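PDB 2GAS: isoflavone reductase from Medicago sativa, which catalyses the NADPH-dependent reduction of 2'-hydroxyisoflavones to chiral isoflavanones, a late step in alfalfa's synthesis of the pterocarpan phytoalexin medicarpin. Local coordinates for residues A[227-235]-A[299-307]. Sequence-based numbering, arbitrary orientation.
Sequences IALWEKKIG and ADEYLNQFV
The indole of Trp230 meets the C-terminal residues 303-307 with its six-membered edge: the carbonyl oxygens of Leu303 and Phe306 lie near the ring plane, Leu303 O 3.6 Å from CZ3, while CB of Phe306 comes within 3.8 Å of CH2. CG2 of Ile234 sits over one face, 3.6 Å from the ring plane and nearer its margin than its middle; CG2 of Val307 approaches obliquely. With CG anti to the backbone N (chi1 177°), the indole reaches across to residues 303-307, and its NE1 hydrogen-bonds to the carbonyl of Pro172. The Phe306 ring itself has CG of Gln305 over one face and CZ of Tyr302 at its edge.

Lys233 lays CD against CB of Leu303 (3.9 Å). Its chain, extended until bent at its last torsion, delivers NZ to OD1 of Asn304 at 2.7 Å, from above the carbonyl plane, 50° out of it. NZ also makes a weak, salt-bridging bond to Asp300 OD1, an atom less surely placed; Lys232 adds a long salt bridge. An alanine in place of Lys233 would probably leave the Asn304 amide oxygen without this donor and Asp300 without its nearer counter-charge.

Leu229 packs CD2 against CB of Ala299, 4.3 Å away, and over the backbone of Asp300. The helices 227-234 and 299-303 cross at -45° with axes 10.4 Å apart, attaching the chain's C-terminal end to helix 223-234, away from the probable NADP-binding and catalytic residues. Apolar contact and the Lys233–Asn304 bond are the surer part of this attachment, with charge pairing probably adding to them.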
loop_
_atom_site.group_PDB
_atom_site.type_symbol
_atom_site.label_atom_id
_atom_site.label_comp_id
_atom_site.label_asym_id
_atom_site.label_seq_id
_atom_site.Cartn_x
_atom_site.Cartn_y
_atom_site.Cartn_z
ATOM N N ILE A 227 -4.178 18.347 -11.143
ATOM C CA ILE A 227 -5.340 19.024 -11.713
ATOM C C ILE A 227 -5.052 19.550 -13.122
ATOM O O ILE A 227 -5.886 19.424 -14.019
ATOM C CB ILE A 227 -5.795 20.182 -10.790
ATOM C CG1 ILE A 227 -6.352 19.606 -9.485
ATOM C CG2 ILE A 227 -6.847 21.039 -11.488
ATOM C CD1 ILE A 227 -6.647 20.648 -8.427
ATOM N N ALA A 228 -3.874 20.133 -13.324
ATOM C CA ALA A 228 -3.512 20.650 -14.645
ATOM C C ALA A 228 -3.421 19.502 -15.654
ATOM O O ALA A 228 -3.806 19.650 -16.815
ATOM C CB ALA A 228 -2.184 21.401 -14.566
ATOM N N LEU A 229 -2.912 18.356 -15.210
ATOM C CA LEU A 229 -2.794 17.183 -16.074
ATOM C C LEU A 229 -4.186 16.716 -16.523
ATOM O O LEU A 229 -4.419 16.441 -17.702
ATOM C CB LEU A 229 -2.087 16.050 -15.321
ATOM C CG LEU A 229 -1.976 14.706 -16.044
ATOM C CD1 LEU A 229 -1.253 14.904 -17.371
ATOM C CD2 LEU A 229 -1.228 13.703 -15.169
ATOM N N TRP A 230 -5.112 16.632 -15.571
ATOM C CA TRP A 230 -6.474 16.201 -15.858
ATOM C C TRP A 230 -7.182 17.198 -16.777
ATOM O O TRP A 230 -7.883 16.806 -17.704
ATOM C CB TRP A 230 -7.249 16.036 -14.542
ATOM C CG TRP A 230 -8.697 15.666 -14.703
ATOM C CD1 TRP A 230 -9.774 16.365 -14.236
ATOM C CD2 TRP A 230 -9.227 14.493 -15.339
ATOM N NE1 TRP A 230 -10.940 15.702 -14.535
ATOM C CE2 TRP A 230 -10.635 14.550 -15.212
ATOM C CE3 TRP A 230 -8.650 13.399 -16.001
ATOM C CZ2 TRP A 230 -11.476 13.552 -15.726
ATOM C CZ3 TRP A 230 -9.487 12.408 -16.512
ATOM C CH2 TRP A 230 -10.884 12.494 -16.370
ATOM N N GLU A 231 -6.998 18.489 -16.514
ATOM C CA GLU A 231 -7.616 19.520 -17.342
ATOM C C GLU A 231 -7.196 19.383 -18.793
ATOM O O GLU A 231 -8.006 19.564 -19.707
ATOM C CB GLU A 231 -7.231 20.901 -16.827
ATOM C CG GLU A 231 -8.032 21.319 -15.619
ATOM C CD GLU A 231 -7.561 22.628 -15.051
ATOM O OE1 GLU A 231 -8.355 23.272 -14.337
ATOM O OE2 GLU A 231 -6.394 22.998 -15.311
ATOM N N LYS A 232 -5.928 19.063 -19.009
ATOM C CA LYS A 232 -5.419 18.897 -20.362
ATOM C C LYS A 232 -6.116 17.715 -21.029
ATOM O O LYS A 232 -6.425 17.747 -22.222
ATOM C CB LYS A 232 -3.909 18.647 -20.336
ATOM C CG LYS A 232 -3.307 18.415 -21.714
ATOM C CD LYS A 232 -1.877 17.895 -21.626
ATOM C CE LYS A 232 -1.818 16.581 -20.850
ATOM N NZ LYS A 232 -0.480 15.927 -20.909
ATOM N N LYS A 233 -6.384 16.677 -20.246
ATOM C CA LYS A 233 -7.034 15.480 -20.770
ATOM C C LYS A 233 -8.484 15.657 -21.195
ATOM O O LYS A 233 -8.895 15.120 -22.222
ATOM C CB LYS A 233 -6.940 14.346 -19.750
ATOM C CG LYS A 233 -5.535 13.826 -19.577
ATOM C CD LYS A 233 -5.501 12.679 -18.601
ATOM C CE LYS A 233 -4.155 12.000 -18.645
ATOM N NZ LYS A 233 -3.863 11.489 -20.019
ATOM N N ILE A 234 -9.268 16.399 -20.419
ATOM C CA ILE A 234 -10.665 16.590 -20.778
ATOM C C ILE A 234 -10.926 17.886 -21.531
ATOM O O ILE A 234 -12.064 18.183 -21.903
ATOM C CB ILE A 234 -11.582 16.515 -19.544
ATOM C CG1 ILE A 234 -11.180 17.565 -18.507
ATOM C CG2 ILE A 234 -11.503 15.117 -18.944
ATOM C CD1 ILE A 234 -12.228 17.757 -17.418
ATOM N N GLY A 235 -9.868 18.659 -21.747
ATOM C CA GLY A 235 -10.005 19.896 -22.490
ATOM C C GLY A 235 -10.857 21.004 -21.901
ATOM O O GLY A 235 -11.531 21.716 -22.643
ATOM N N ALA A 299 0.688 8.619 -14.024
ATOM C CA ALA A 299 -0.564 9.185 -13.549
ATOM C C ALA A 299 -1.360 9.600 -14.784
ATOM O O ALA A 299 -2.583 9.472 -14.826
ATOM C CB ALA A 299 -0.291 10.388 -12.668
ATOM N N ASP A 300 -0.648 10.091 -15.795
ATOM C CA ASP A 300 -1.276 10.516 -17.041
ATOM C C ASP A 300 -1.998 9.343 -17.702
ATOM O O ASP A 300 -3.150 9.463 -18.110
ATOM C CB ASP A 300 -0.217 11.070 -18.000
ATOM C CG ASP A 300 -0.815 11.574 -19.299
ATOM O OD1 ASP A 300 -1.474 12.634 -19.280
ATOM O OD2 ASP A 300 -0.634 10.905 -20.335
ATOM N N GLU A 301 -1.310 8.211 -17.802
ATOM C CA GLU A 301 -1.883 7.009 -18.404
ATOM C C GLU A 301 -3.051 6.494 -17.566
ATOM O O GLU A 301 -4.098 6.128 -18.102
ATOM C CB GLU A 301 -0.800 5.924 -18.544
ATOM C CG GLU A 301 0.222 6.209 -19.653
ATOM C CD GLU A 301 1.463 5.311 -19.609
ATOM O OE1 GLU A 301 2.231 5.319 -20.597
ATOM O OE2 GLU A 301 1.686 4.611 -18.598
ATOM N N TYR A 302 -2.879 6.481 -16.245
ATOM C CA TYR A 302 -3.931 6.010 -15.357
ATOM C C TYR A 302 -5.248 6.765 -15.552
ATOM O O TYR A 302 -6.319 6.163 -15.597
ATOM C CB TYR A 302 -3.501 6.135 -13.887
ATOM C CG TYR A 302 -4.630 5.832 -12.924
ATOM C CD1 TYR A 302 -5.022 4.517 -12.667
ATOM C CD2 TYR A 302 -5.374 6.864 -12.351
ATOM C CE1 TYR A 302 -6.137 4.245 -11.873
ATOM C CE2 TYR A 302 -6.482 6.603 -11.560
ATOM C CZ TYR A 302 -6.863 5.293 -11.326
ATOM O OH TYR A 302 -7.984 5.044 -10.569
ATOM N N LEU A 303 -5.162 8.084 -15.659
ATOM C CA LEU A 303 -6.354 8.905 -15.820
ATOM C C LEU A 303 -7.048 8.780 -17.177
ATOM O O LEU A 303 -8.207 9.175 -17.319
ATOM C CB LEU A 303 -6.008 10.370 -15.547
ATOM C CG LEU A 303 -5.667 10.686 -14.088
ATOM C CD1 LEU A 303 -5.150 12.109 -13.991
ATOM C CD2 LEU A 303 -6.896 10.499 -13.211
ATOM N N ASN A 304 -6.352 8.229 -18.168
ATOM C CA ASN A 304 -6.941 8.080 -19.493
ATOM C C ASN A 304 -8.222 7.260 -19.504
ATOM O O ASN A 304 -9.102 7.488 -20.332
ATOM C CB ASN A 304 -5.937 7.458 -20.467
ATOM C CG ASN A 304 -4.960 8.473 -21.018
ATOM O OD1 ASN A 304 -5.334 9.607 -21.310
ATOM N ND2 ASN A 304 -3.705 8.067 -21.185
ATOM N N GLN A 305 -8.337 6.305 -18.589
ATOM C CA GLN A 305 -9.529 5.467 -18.549
ATOM C C GLN A 305 -10.795 6.222 -18.159
ATOM O O GLN A 305 -11.899 5.744 -18.405
ATOM C CB GLN A 305 -9.319 4.290 -17.592
ATOM C CG GLN A 305 -9.089 4.698 -16.150
ATOM C CD GLN A 305 -8.843 3.506 -15.248
ATOM O OE1 GLN A 305 -9.708 2.642 -15.092
ATOM N NE2 GLN A 305 -7.658 3.449 -14.649
ATOM N N PHE A 306 -10.640 7.400 -17.556
ATOM C CA PHE A 306 -11.787 8.195 -17.124
ATOM C C PHE A 306 -12.173 9.306 -18.094
ATOM O O PHE A 306 -13.204 9.955 -17.924
ATOM C CB PHE A 306 -11.517 8.819 -15.754
ATOM C CG PHE A 306 -11.213 7.813 -14.685
ATOM C CD1 PHE A 306 -9.903 7.585 -14.279
ATOM C CD2 PHE A 306 -12.236 7.063 -14.111
ATOM C CE1 PHE A 306 -9.615 6.620 -13.316
ATOM C CE2 PHE A 306 -11.957 6.095 -13.147
ATOM C CZ PHE A 306 -10.645 5.873 -12.750
ATOM N N VAL A 307 -11.342 9.522 -19.104
ATOM C CA VAL A 307 -11.590 10.571 -20.085
ATOM C C VAL A 307 -12.880 10.346 -20.867
ATOM O O VAL A 307 -13.676 11.304 -20.978
ATOM C CB VAL A 307 -10.409 10.685 -21.067
ATOM C CG1 VAL A 307 -10.721 11.707 -22.147
ATOM C CG2 VAL A 307 -9.155 11.090 -20.308
ATOM O OXT VAL A 307 -13.072 9.221 -21.367
#